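Local coordinates for phosphoglycerate dehydrogenase (Lactobacillus plantarum, PDB 3EVT), which probably catalyses the NAD-dependent oxidation of 3-phospho-D-glycerate to 3-phosphooxypyruvate, the first step of the phosphorylated route to serine, at residues Q280-F284 and R285-F289; A105-S108 and V109-Y113; L199-T202 and P203-H207; A115-L118 and N119-G122; T183-A186 and D187-T191. All blocks are in the same frame, centred on the assembly; numbering follows the deposited sequence.

Contact 1 (Q280-F284 and R285-F289)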
loop_
_atom_site.group_PDB
_atom_site.type_symbol
_atom_site.label_atom_id
_atom_site.label_comp_id
_atom_site.label_asym_id
_atom_site.label_seq_id
_atom_site.Cartn_x
_atom_site.Cartn_y
_atom_site.Cartn_z
ATOM N N GLN A 280 4.856 15.830 8.084
ATOM C CA GLN A 280 4.547 17.079 7.367
ATOM C C GLN A 280 3.516 16.868 6.256
ATOM O O GLN A 280 3.729 16.068 5.324
ATOM C CB GLN A 280 5.804 17.677 6.758
ATOM C CG GLN A 280 6.910 17.855 7.752
ATOM C CD GLN A 280 7.987 18.802 7.274
ATOM O OE1 GLN A 280 8.464 18.720 6.136
ATOM N NE2 GLN A 280 8.384 19.711 8.150
ATOM N N ILE A 281 2.388 17.565 6.358
ATOM C CA ILE A 281 1.350 17.464 5.338
ATOM C C ILE A 281 1.120 18.817 4.755
ATOM O O ILE A 281 1.523 19.830 5.336
ATOM C CB ILE A 281 0.003 16.965 5.892
ATOM C CG1 ILE A 281 -0.409 17.756 7.138
ATOM C CG2 ILE A 281 0.074 15.496 6.236
ATOM C CD1 ILE A 281 -1.744 17.291 7.688
ATOM N N ALA A 282 0.469 18.845 3.598
ATOM C CA ALA A 282 0.191 20.133 2.978
ATOM C C ALA A 282 -0.873 20.914 3.735
ATOM O O ALA A 282 -1.354 20.539 4.817
ATOM C CB ALA A 282 -0.204 19.981 1.514
ATOM N N HIS A 283 -1.248 22.015 3.122
ATOM C CA HIS A 283 -2.163 22.962 3.718
ATOM C C HIS A 283 -3.574 22.328 3.645
ATOM O O HIS A 283 -3.839 21.529 2.746
ATOM C CB HIS A 283 -2.014 24.292 2.938
ATOM C CG HIS A 283 -3.111 25.278 3.172
ATOM N ND1 HIS A 283 -2.919 26.467 3.849
ATOM C CD2 HIS A 283 -4.410 25.267 2.796
ATOM C CE1 HIS A 283 -4.056 27.140 3.886
ATOM N NE2 HIS A 283 -4.977 26.438 3.243
ATOM N N PHE A 284 -4.454 22.640 4.596
ATOM C CA PHE A 284 -5.785 22.037 4.588
ATOM C C PHE A 284 -6.470 22.059 3.208
ATOM O O PHE A 284 -6.911 21.035 2.715
ATOM C CB PHE A 284 -6.707 22.626 5.667
ATOM C CG PHE A 284 -6.731 24.121 5.705
ATOM C CD1 PHE A 284 -7.796 24.833 5.158
ATOM C CD2 PHE A 284 -5.678 24.821 6.295
ATOM C CE1 PHE A 284 -7.804 26.237 5.207
ATOM C CE2 PHE A 284 -5.671 26.212 6.347
ATOM C CZ PHE A 284 -6.728 26.923 5.804
ATOM N N ARG A 285 -6.547 23.202 2.554
ATOM C CA ARG A 285 -7.178 23.180 1.248
ATOM C C ARG A 285 -6.682 21.975 0.412
ATOM O O ARG A 285 -7.466 21.334 -0.276
ATOM C CB ARG A 285 -7.045 24.535 0.523
ATOM C CG ARG A 285 -8.071 25.567 1.004
ATOM C CD ARG A 285 -8.480 26.493 -0.130
ATOM N NE ARG A 285 -9.013 27.766 0.364
ATOM C CZ ARG A 285 -9.200 28.868 -0.377
ATOM N NH1 ARG A 285 -8.896 28.886 -1.680
ATOM N NH2 ARG A 285 -9.705 29.971 0.192
ATOM N N ALA A 286 -5.416 21.611 0.535
ATOM C CA ALA A 286 -4.874 20.559 -0.311
ATOM C C ALA A 286 -5.108 19.125 0.169
ATOM O O ALA A 286 -4.782 18.177 -0.544
ATOM C CB ALA A 286 -3.353 20.767 -0.514
ATOM N N THR A 287 -5.583 18.943 1.392
ATOM C CA THR A 287 -5.640 17.592 1.944
ATOM C C THR A 287 -7.086 17.213 2.099
ATOM O O THR A 287 -7.477 16.051 1.989
ATOM C CB THR A 287 -4.966 17.499 3.354
ATOM O OG1 THR A 287 -5.478 18.517 4.229
ATOM C CG2 THR A 287 -3.452 17.595 3.253
ATOM N N VAL A 288 -7.881 18.224 2.378
ATOM C CA VAL A 288 -9.271 18.006 2.590
ATOM C C VAL A 288 -10.038 17.766 1.249
ATOM O O VAL A 288 -10.954 16.953 1.194
ATOM C CB VAL A 288 -9.835 19.204 3.311
ATOM C CG1 VAL A 288 -11.340 19.161 3.263
ATOM C CG2 VAL A 288 -9.292 19.214 4.757
ATOM N N PHE A 289 -9.647 18.455 0.184
ATOM C CA PHE A 289 -10.383 18.346 -1.082
ATOM C C PHE A 289 -10.389 16.940 -1.700
ATOM O O PHE A 289 -11.450 16.472 -2.108
ATOM C CB PHE A 289 -9.922 19.368 -2.125
ATOM C CG PHE A 289 -10.714 19.283 -3.421
ATOM C CD1 PHE A 289 -12.028 19.763 -3.483
ATOM C CD2 PHE A 289 -10.167 18.684 -4.553
ATOM C CE1 PHE A 289 -12.802 19.676 -4.678
ATOM C CE2 PHE A 289 -10.937 18.575 -5.772
ATOM C CZ PHE A 289 -12.253 19.065 -5.825
#
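Thr287 holds OG1 between its own backbone N and carbonyl carbon (chi1 51°), which turns the hydroxyl back onto the carbonyl of Phe284, while His283, with CG anti to its N (chi1 165°), lays its imidazole alongside Arg285. Three donors meet at Phe284 O. Val288 N comes in at 3.0 Å, nearly straight down the carbonyl direction, and Thr287 N reaches the same Phe284 O from above the carbonyl plane at 2.8 Å. The third is Thr287 OG1, a longer hydroxyl bond of 3.3 Å to Phe284 O. One residue back, Ala286 N bonds His283 O at 2.7 Å, with a bent N-H, so the backbone closes into the first turn of the helix.

On the outer side, His283 CD2 packs 3.6 Å from Arg285 CB; the two side chains run the same way, with ring and guanidinium planes 80° apart. The phenyl ring of Phe284 lies by one face of the imidazole, His283 NE2 standing over the centre of the phenyl. Ala282 CB and Ala286 CB meet at 3.8 Å, and the methyl of Thr287 rests 3.9 Å from Ala282 O. With an alanine at Thr287, the carbonyl of Phe284 would probably lose its hydroxyl donor, and Ala282 O the methyl beside it.

The turn opens helix 284-302, where the chain returns from the nucleotide-binding domain to the other domain of this two-domain family. Ile281 and Thr287 lean on helix 93-110, Val288 on Tyr45 of strand 41-45, and Phe289 reaches helix 12-21.

Contact 2 (A105-S108 and V109-Y113)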
loop_
_atom_site.group_PDB
_atom_site.type_symbol
_atom_site.label_atom_id
_atom_site.label_comp_id
_atom_site.label_asym_id
_atom_site.label_seq_id
_atom_site.Cartn_x
_atom_site.Cartn_y
_atom_site.Cartn_z
ATOM N N ALA A 105 9.655 3.538 3.398
ATOM C CA ALA A 105 10.923 3.082 3.891
ATOM C C ALA A 105 11.060 1.574 3.626
ATOM O O ALA A 105 12.112 1.106 3.193
ATOM C CB ALA A 105 11.037 3.407 5.394
ATOM N N MET A 106 9.996 0.826 3.906
ATOM C CA MET A 106 10.012 -0.625 3.852
ATOM C C MET A 106 10.080 -1.076 2.406
ATOM O O MET A 106 10.877 -1.949 2.066
ATOM C CB MET A 106 8.752 -1.246 4.547
ATOM C CG MET A 106 8.631 -1.083 6.093
ATOM S SD MET A 106 7.279 -2.055 6.876
ATOM C CE MET A 106 5.836 -1.349 6.152
ATOM N N LEU A 107 9.228 -0.515 1.555
ATOM C CA LEU A 107 9.222 -0.852 0.102
ATOM C C LEU A 107 10.492 -0.469 -0.646
ATOM O O LEU A 107 11.009 -1.237 -1.477
ATOM C CB LEU A 107 8.018 -0.218 -0.595
ATOM C CG LEU A 107 6.726 -0.974 -0.302
ATOM C CD1 LEU A 107 5.441 -0.057 -0.513
ATOM C CD2 LEU A 107 6.682 -2.233 -1.150
ATOM N N SER A 108 11.033 0.707 -0.366
ATOM C CA SER A 108 12.225 1.063 -1.100
ATOM C C SER A 108 13.392 0.151 -0.786
ATOM O O SER A 108 14.185 -0.106 -1.664
ATOM C CB SER A 108 12.617 2.518 -0.918
ATOM O OG SER A 108 13.083 2.756 0.365
ATOM N N VAL A 109 13.454 -0.368 0.445
ATOM C CA VAL A 109 14.397 -1.415 0.829
ATOM C C VAL A 109 14.102 -2.764 0.202
ATOM O O VAL A 109 14.916 -3.206 -0.573
ATOM C CB VAL A 109 14.558 -1.538 2.347
ATOM C CG1 VAL A 109 15.201 -2.926 2.737
ATOM C CG2 VAL A 109 15.403 -0.358 2.855
ATOM N N VAL A 110 12.943 -3.389 0.468
ATOM C CA VAL A 110 12.726 -4.769 -0.018
ATOM C C VAL A 110 12.542 -4.873 -1.526
ATOM O O VAL A 110 12.841 -5.919 -2.108
ATOM C CB VAL A 110 11.581 -5.555 0.688
ATOM C CG1 VAL A 110 11.818 -5.599 2.154
ATOM C CG2 VAL A 110 10.202 -4.954 0.338
ATOM N N ARG A 111 12.030 -3.819 -2.171
ATOM C CA ARG A 111 11.918 -3.859 -3.656
ATOM C C ARG A 111 13.186 -3.397 -4.349
ATOM O O ARG A 111 13.267 -3.396 -5.592
ATOM C CB ARG A 111 10.666 -3.129 -4.177
ATOM C CG ARG A 111 9.358 -3.596 -3.481
ATOM C CD ARG A 111 9.175 -5.132 -3.605
ATOM N NE ARG A 111 9.169 -5.574 -4.975
ATOM C CZ ARG A 111 9.592 -6.780 -5.360
ATOM N NH1 ARG A 111 10.074 -7.645 -4.464
ATOM N NH2 ARG A 111 9.535 -7.122 -6.641
ATOM N N GLY A 112 14.208 -3.075 -3.546
ATOM C CA GLY A 112 15.551 -2.871 -4.105
ATOM C C GLY A 112 15.900 -1.480 -4.602
ATOM O O GLY A 112 16.963 -1.289 -5.244
ATOM N N TYR A 113 15.060 -0.483 -4.302
ATOM C CA TYR A 113 15.324 0.881 -4.743
ATOM C C TYR A 113 16.531 1.440 -4.063
ATOM O O TYR A 113 17.363 2.038 -4.716
ATOM C CB TYR A 113 14.053 1.777 -4.645
ATOM C CG TYR A 113 13.228 1.597 -5.921
ATOM C CD1 TYR A 113 12.278 0.586 -6.022
ATOM C CD2 TYR A 113 13.505 2.361 -7.055
ATOM C CE1 TYR A 113 11.632 0.375 -7.160
ATOM C CE2 TYR A 113 12.856 2.166 -8.193
ATOM C CZ TYR A 113 11.933 1.159 -8.263
ATOM O OH TYR A 113 11.275 0.956 -9.453
#
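Arg111 rests its CB and CG on Leu107, one helical turn earlier. Its CB sits 3.3 Å from Leu107 O, and CG, anti to the carbonyl carbon (chi1 -52°), touches Leu107 CD2 at 3.8 Å as the two side chains cross obliquely. Bends at chi2 and chi3 then carry the chain away from the helix: NE bonds Ser101 OG of the second subunit, and NH1 bonds Ser133 O of its own chain. The aliphatic root is thus packed on its own helix, while the charged tip spans the dimer interface.

Behind it the backbone still bonds in the helical pattern, Val110 N to Met106 O at 3.0 Å and Arg111 N to Leu107 O at 2.9 Å. The helix ends in a Schellman motif. Gly112, at phi 88°, would press a CB against the carbonyl of Arg111, and Gly112 N bonds Val109 O at 3.1 Å; Tyr113 N makes a weak bond to Ser108 O.

Gly112 is also the N-cap of helix 113-120, so one residue joins two helices. Met106 and Val110 pack on Phe194 of strand 194-197, Val109 on strands 222-225 and 248-251, and Leu107 meets Leu107 of the second subunit.

Contact 3 (L199-T202 and P203-H207); sequences LPLT and PTTHH
His206, whose CB lies 4.2 Å from Leu201 CD1, sets CE1 of its imidazole over one face of the neighbouring His207 ring, 3.2 Å above the plane and off toward the rim. The covered ring is held further by His207 NE2, which bonds Glu255 OE1.

The rest of the contact is a turn built from threonines. Thr205 N bonds Thr202 O at 3.1 Å, the donor well above the carbonyl plane, and with Pro203 and Thr204 in the middle this is a type I beta turn. Thr205 OG1, placed between its backbone N and carbonyl carbon (chi1 60°), accepts Thr202 N at 3.1 Å in a fairly straight bond. A weak bond from Thr204 N to Thr202 OG1 adds an ST turn at the corner. The loop follows strand 194-197 of the Rossmann-type sheet, and Leu199 touches the glycine-rich turn that probably receives NAD, as in relatives.

A valine in place of Thr205 would probably leave Thr202 N without its acceptor and Thr202 OG1 without the hydroxyl beside it. Thr202 CB presses on Pro203 CD at 3.2 Å, tighter than usual. Leu199 CD1 comes within 4.4 Å of Thr205 CG2.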
loop_
_atom_site.group_PDB
_atom_site.type_symbol
_atom_site.label_atom_id
_atom_site.label_comp_id
_atom_site.label_asym_id
_atom_site.label_seq_id
_atom_site.Cartn_x
_atom_site.Cartn_y
_atom_site.Cartn_z
ATOM N N LEU A 199 5.987 5.260 19.366
ATOM C CA LEU A 199 5.600 5.650 20.737
ATOM C C LEU A 199 5.897 7.102 21.079
ATOM O O LEU A 199 6.799 7.737 20.483
ATOM C CB LEU A 199 6.356 4.815 21.745
ATOM C CG LEU A 199 6.049 3.344 21.717
ATOM C CD1 LEU A 199 7.191 2.583 22.436
ATOM C CD2 LEU A 199 4.706 3.080 22.343
ATOM N N PRO A 200 5.186 7.613 22.103
ATOM C CA PRO A 200 5.610 8.848 22.725
ATOM C C PRO A 200 6.820 8.577 23.635
ATOM O O PRO A 200 7.025 7.423 24.120
ATOM C CB PRO A 200 4.389 9.233 23.571
ATOM C CG PRO A 200 3.916 7.914 24.080
ATOM C CD PRO A 200 4.074 6.985 22.858
ATOM N N LEU A 201 7.629 9.621 23.848
ATOM C CA LEU A 201 8.698 9.530 24.839
ATOM C C LEU A 201 8.164 9.599 26.260
ATOM O O LEU A 201 7.450 10.545 26.624
ATOM C CB LEU A 201 9.731 10.633 24.674
ATOM C CG LEU A 201 11.142 10.476 25.278
ATOM C CD1 LEU A 201 11.715 9.070 25.275
ATOM C CD2 LEU A 201 12.057 11.408 24.501
ATOM N N THR A 202 8.521 8.578 27.040
ATOM C CA THR A 202 8.329 8.593 28.479
ATOM C C THR A 202 9.596 8.116 29.139
ATOM O O THR A 202 10.482 7.601 28.475
ATOM C CB THR A 202 7.304 7.604 28.886
ATOM O OG1 THR A 202 7.923 6.309 28.827
ATOM C CG2 THR A 202 6.099 7.724 27.971
ATOM N N PRO A 203 9.684 8.268 30.465
ATOM C CA PRO A 203 10.918 7.840 31.150
ATOM C C PRO A 203 11.272 6.357 30.956
ATOM O O PRO A 203 12.460 6.006 30.878
ATOM C CB PRO A 203 10.640 8.189 32.621
ATOM C CG PRO A 203 9.744 9.409 32.530
ATOM C CD PRO A 203 8.828 9.109 31.325
ATOM N N THR A 204 10.261 5.503 30.826
ATOM C CA THR A 204 10.510 4.071 30.655
ATOM C C THR A 204 10.508 3.573 29.201
ATOM O O THR A 204 10.542 2.368 28.963
ATOM C CB THR A 204 9.525 3.179 31.471
ATOM O OG1 THR A 204 8.168 3.574 31.214
ATOM C CG2 THR A 204 9.854 3.219 32.974
ATOM N N THR A 205 10.449 4.474 28.230
ATOM C CA THR A 205 10.606 4.049 26.847
ATOM C C THR A 205 11.799 4.761 26.255
ATOM O O THR A 205 11.956 4.822 25.041
ATOM C CB THR A 205 9.365 4.338 26.010
ATOM O OG1 THR A 205 9.106 5.746 26.016
ATOM C CG2 THR A 205 8.144 3.582 26.579
ATOM N N HIS A 206 12.651 5.283 27.129
ATOM C CA HIS A 206 13.891 5.920 26.709
ATOM C C HIS A 206 14.896 4.802 26.508
ATOM O O HIS A 206 14.996 3.896 27.351
ATOM C CB HIS A 206 14.381 6.944 27.770
ATOM C CG HIS A 206 15.724 7.540 27.463
ATOM N ND1 HIS A 206 16.910 6.878 27.728
ATOM C CD2 HIS A 206 16.070 8.725 26.899
ATOM C CE1 HIS A 206 17.926 7.627 27.342
ATOM N NE2 HIS A 206 17.445 8.749 26.829
ATOM N N HIS A 207 15.613 4.842 25.377
ATOM C CA HIS A 207 16.509 3.755 24.971
ATOM C C HIS A 207 15.845 2.367 25.055
ATOM O O HIS A 207 16.483 1.370 25.407
ATOM C CB HIS A 207 17.831 3.815 25.752
ATOM C CG HIS A 207 18.733 4.934 25.312
ATOM N ND1 HIS A 207 20.086 4.956 25.574
ATOM C CD2 HIS A 207 18.475 6.055 24.588
ATOM C CE1 HIS A 207 20.620 6.047 25.053
ATOM N NE2 HIS A 207 19.664 6.735 24.453
#

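Contact 4 (A115-L118 and N119-G122); sequences AAWL and NQRG
Trp117, Gln120 and Arg121 form the close-packed side of the last turn of helix 113-120, an alpha-helical end in which the indole meets residues three and four positions on. Trp117 CG stands anti to the backbone N, which carries the indole along the helix toward both. Gln120 lays CG over one face of the six-membered ring, a CH-pi contact of 4.2 Å from Gln120 CG to the ring centroid of Trp117, 25° off the normal. Its amide runs out past the ring's rim at CZ3, Gln120 CD lying 3.3 Å from Trp117 CZ3, with the two planes 39° apart. Arg121 runs alongside the tryptophan: Arg121 CG passes 3.5 Å from Trp117 NE1, and the guanidinium, turned 56° from the ring, takes Trp117 CZ2 over one of its faces.

The polar ends reach the second subunit. Gln120 NE2 and OE1 bond Val271 O and Ile273 N of that chain, Arg121 NH2 forms a salt bridge with its Asp269, and Trp117 packs on its Arg268. The indole thus touches two side chains that bond the partner, and it probably limits how far either can turn.

The solvent side is the chain end: past the bond from Arg121 N to Trp117 O comes exposed Gly122, where a CB would fall 2.6 Å from Leu118 O. Asn119 lies on a separate side, buried but hydrated: its OD1 bonds Gln125 N, and a water donates to Ala116 O at 2.7 Å while accepting from Asn119 ND2 at 2.8 Å.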
loop_
_atom_site.group_PDB
_atom_site.type_symbol
_atom_site.label_atom_id
_atom_site.label_comp_id
_atom_site.label_asym_id
_atom_site.label_seq_id
_atom_site.Cartn_x
_atom_site.Cartn_y
_atom_site.Cartn_z
ATOM N N ALA A 115 19.143 -0.295 -2.695
ATOM C CA ALA A 115 20.283 -0.968 -3.340
ATOM C C ALA A 115 20.501 -0.540 -4.797
ATOM O O ALA A 115 21.646 -0.383 -5.228
ATOM C CB ALA A 115 20.170 -2.530 -3.243
ATOM N N ALA A 116 19.428 -0.409 -5.582
ATOM C CA ALA A 116 19.542 0.065 -6.979
ATOM C C ALA A 116 20.200 1.420 -7.088
ATOM O O ALA A 116 20.985 1.642 -7.999
ATOM C CB ALA A 116 18.224 0.088 -7.683
ATOM N N TRP A 117 19.890 2.317 -6.169
ATOM C CA TRP A 117 20.538 3.626 -6.145
ATOM C C TRP A 117 22.029 3.558 -5.844
ATOM O O TRP A 117 22.816 4.198 -6.527
ATOM C CB TRP A 117 19.838 4.633 -5.207
ATOM C CG TRP A 117 20.369 5.990 -5.503
ATOM C CD1 TRP A 117 21.277 6.696 -4.761
ATOM C CD2 TRP A 117 20.132 6.768 -6.703
ATOM N NE1 TRP A 117 21.582 7.868 -5.407
ATOM C CE2 TRP A 117 20.899 7.939 -6.591
ATOM C CE3 TRP A 117 19.334 6.583 -7.856
ATOM C CZ2 TRP A 117 20.883 8.943 -7.571
ATOM C CZ3 TRP A 117 19.319 7.573 -8.830
ATOM C CH2 TRP A 117 20.089 8.736 -8.689
ATOM N N LEU A 118 22.425 2.755 -4.870
ATOM C CA LEU A 118 23.846 2.560 -4.595
ATOM C C LEU A 118 24.550 1.979 -5.820
ATOM O O LEU A 118 25.685 2.344 -6.129
ATOM C CB LEU A 118 24.022 1.635 -3.396
ATOM C CG LEU A 118 23.423 2.092 -2.060
ATOM C CD1 LEU A 118 23.712 0.979 -1.028
ATOM C CD2 LEU A 118 24.019 3.426 -1.580
ATOM N N ASN A 119 23.855 1.080 -6.532
ATOM C CA ASN A 119 24.347 0.529 -7.781
ATOM C C ASN A 119 24.488 1.597 -8.850
ATOM O O ASN A 119 25.529 1.670 -9.535
ATOM C CB ASN A 119 23.458 -0.606 -8.292
ATOM C CG ASN A 119 23.947 -1.162 -9.648
ATOM O OD1 ASN A 119 25.092 -1.635 -9.758
ATOM N ND2 ASN A 119 23.114 -1.047 -10.698
ATOM N N GLN A 120 23.462 2.434 -8.995
ATOM C CA GLN A 120 23.474 3.553 -9.965
ATOM C C GLN A 120 24.584 4.618 -9.675
ATOM O O GLN A 120 25.127 5.269 -10.626
ATOM C CB GLN A 120 22.073 4.194 -10.031
ATOM C CG GLN A 120 21.930 5.557 -10.762
ATOM C CD GLN A 120 20.506 5.787 -11.285
ATOM O OE1 GLN A 120 19.607 5.019 -10.966
ATOM N NE2 GLN A 120 20.287 6.868 -12.048
ATOM N N ARG A 121 24.891 4.830 -8.387
ATOM C CA ARG A 121 25.978 5.725 -8.027
ATOM C C ARG A 121 27.276 4.940 -7.872
ATOM O O ARG A 121 28.263 5.464 -7.351
ATOM C CB ARG A 121 25.654 6.493 -6.746
ATOM C CG ARG A 121 24.695 7.629 -7.041
ATOM C CD ARG A 121 25.392 8.707 -7.880
ATOM N NE ARG A 121 24.445 9.647 -8.491
ATOM C CZ ARG A 121 23.899 9.485 -9.694
ATOM N NH1 ARG A 121 24.188 8.400 -10.422
ATOM N NH2 ARG A 121 23.046 10.397 -10.168
ATOM N N GLY A 122 27.266 3.682 -8.309
ATOM C CA GLY A 122 28.411 2.792 -8.060
ATOM C C GLY A 122 28.820 2.106 -9.333
ATOM O O GLY A 122 29.019 2.753 -10.354
HETATM O O HOH W 1 20.676 0.330 -10.363
#

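Contact 5 (T183-A186 and D187-T191)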
loop_
_atom_site.group_PDB
_atom_site.type_symbol
_atom_site.label_atom_id
_atom_site.label_comp_id
_atom_site.label_asym_id
_atom_site.label_seq_id
_atom_site.Cartn_x
_atom_site.Cartn_y
_atom_site.Cartn_z
ATOM N N THR A 183 5.408 -6.067 28.229
ATOM C CA THR A 183 6.142 -7.051 29.020
ATOM C C THR A 183 6.107 -8.356 28.276
ATOM O O THR A 183 6.804 -9.307 28.641
ATOM C CB THR A 183 5.554 -7.185 30.473
ATOM O OG1 THR A 183 4.131 -7.391 30.419
ATOM C CG2 THR A 183 5.801 -5.882 31.257
ATOM N N ALA A 184 5.318 -8.385 27.205
ATOM C CA ALA A 184 5.011 -9.656 26.500
ATOM C C ALA A 184 5.494 -9.725 25.039
ATOM O O ALA A 184 4.820 -10.313 24.191
ATOM C CB ALA A 184 3.468 -9.952 26.594
ATOM N N THR A 185 6.660 -9.152 24.747
ATOM C CA THR A 185 7.091 -8.920 23.341
ATOM C C THR A 185 8.148 -9.841 22.761
ATOM O O THR A 185 8.470 -9.740 21.560
ATOM C CB THR A 185 7.660 -7.466 23.084
ATOM O OG1 THR A 185 8.748 -7.186 23.978
ATOM C CG2 THR A 185 6.588 -6.409 23.253
ATOM N N ALA A 186 8.719 -10.713 23.596
ATOM C CA ALA A 186 9.802 -11.580 23.155
ATOM C C ALA A 186 9.442 -12.393 21.912
ATOM O O ALA A 186 10.275 -12.570 21.043
ATOM C CB ALA A 186 10.267 -12.493 24.270
ATOM N N ASP A 187 8.228 -12.927 21.831
ATOM C CA ASP A 187 7.897 -13.787 20.695
ATOM C C ASP A 187 7.757 -13.006 19.379
ATOM O O ASP A 187 8.235 -13.443 18.328
ATOM C CB ASP A 187 6.640 -14.566 20.979
ATOM C CG ASP A 187 6.878 -15.678 21.987
ATOM O OD1 ASP A 187 7.894 -16.406 21.848
ATOM O OD2 ASP A 187 6.048 -15.842 22.891
ATOM N N ALA A 188 7.087 -11.863 19.465
ATOM C CA ALA A 188 6.865 -10.965 18.352
ATOM C C ALA A 188 8.175 -10.444 17.820
ATOM O O ALA A 188 8.384 -10.402 16.597
ATOM C CB ALA A 188 5.996 -9.841 18.784
ATOM N N LEU A 189 9.082 -10.093 18.731
ATOM C CA LEU A 189 10.463 -9.726 18.365
ATOM C C LEU A 189 11.257 -10.809 17.655
ATOM O O LEU A 189 12.138 -10.483 16.852
ATOM C CB LEU A 189 11.277 -9.310 19.601
ATOM C CG LEU A 189 10.858 -7.994 20.205
ATOM C CD1 LEU A 189 11.286 -7.938 21.663
ATOM C CD2 LEU A 189 11.401 -6.814 19.357
ATOM N N ALA A 190 11.019 -12.080 18.005
ATOM C CA ALA A 190 11.696 -13.209 17.323
ATOM C C ALA A 190 11.202 -13.432 15.880
ATOM O O ALA A 190 11.992 -13.747 14.989
ATOM C CB ALA A 190 11.605 -14.525 18.161
ATOM N N THR A 191 9.911 -13.270 15.636
ATOM C CA THR A 191 9.395 -13.455 14.264
ATOM C C THR A 191 9.246 -12.169 13.387
ATOM O O THR A 191 8.946 -12.272 12.192
ATOM C CB THR A 191 8.057 -14.163 14.315
ATOM O OG1 THR A 191 7.163 -13.360 15.084
ATOM C CG2 THR A 191 8.200 -15.548 15.029
HETATM O O HOH W 2 5.477 -11.222 21.813
#
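Thr185 and Leu189 meet through both backbone and side chain at the start of helix 186-191. Of the backbone bonds, Leu189 N to Thr185 O is the straighter, 2.9 Å long with an N-H angle of 170°. Ala190 N to Ala186 O is longer at 3.2 Å and more bent. Thr191 N continues the turn to Asp187 O.

A water adds a second kind of link. It donates to Ala184 O at 2.6 Å and accepts from Ala188 N at 2.9 Å, bridging the loop before the helix to an amide of the first turn, where backbone acceptors are scarce.

The side-chain packing is Leu189's, a methyl against Thr185 CB and its oxygens. With CG anti to the carbonyl carbon (chi1 -70°), its side chain folds back toward the start of the helix and crosses that of Thr185: Leu189 CD1 touches Thr185 CB at 3.9 Å and lies 3.5 Å from Thr185 OG1. The same methyl comes 3.3 Å from Thr185 O.

The helix belongs to the beta-alpha-beta crossover from edge strand 178-181 to strand 194-197. Leu189 and Ala188 pack on Leu141 of strand 139-143, Thr185 on Tyr143 of that strand, and Ala190 O bonds Gln219 NE2.

Contact 2 is the most deeply buried of the five, and contact 4, partly buried, follows directly in the chain with centres 13 Å apart; Gly112 joins their helices, and both send arginine ends to the second subunit. Contacts 1 and 3 are surface contacts, contact 5 partly buried. Contacts 3 and 5 touch no other chain of the assembly. They flank strand 194-197 in sequence, one in the loop after it, one on the helix before, with nearest atoms about 9 Å apart: threonine hydroxyls shape the first, a bridging water and a leucine the second. Contact 1, on helix 284-302, lies about 38 Å from contact 5 between centres and brings three of its four donors to one carbonyl.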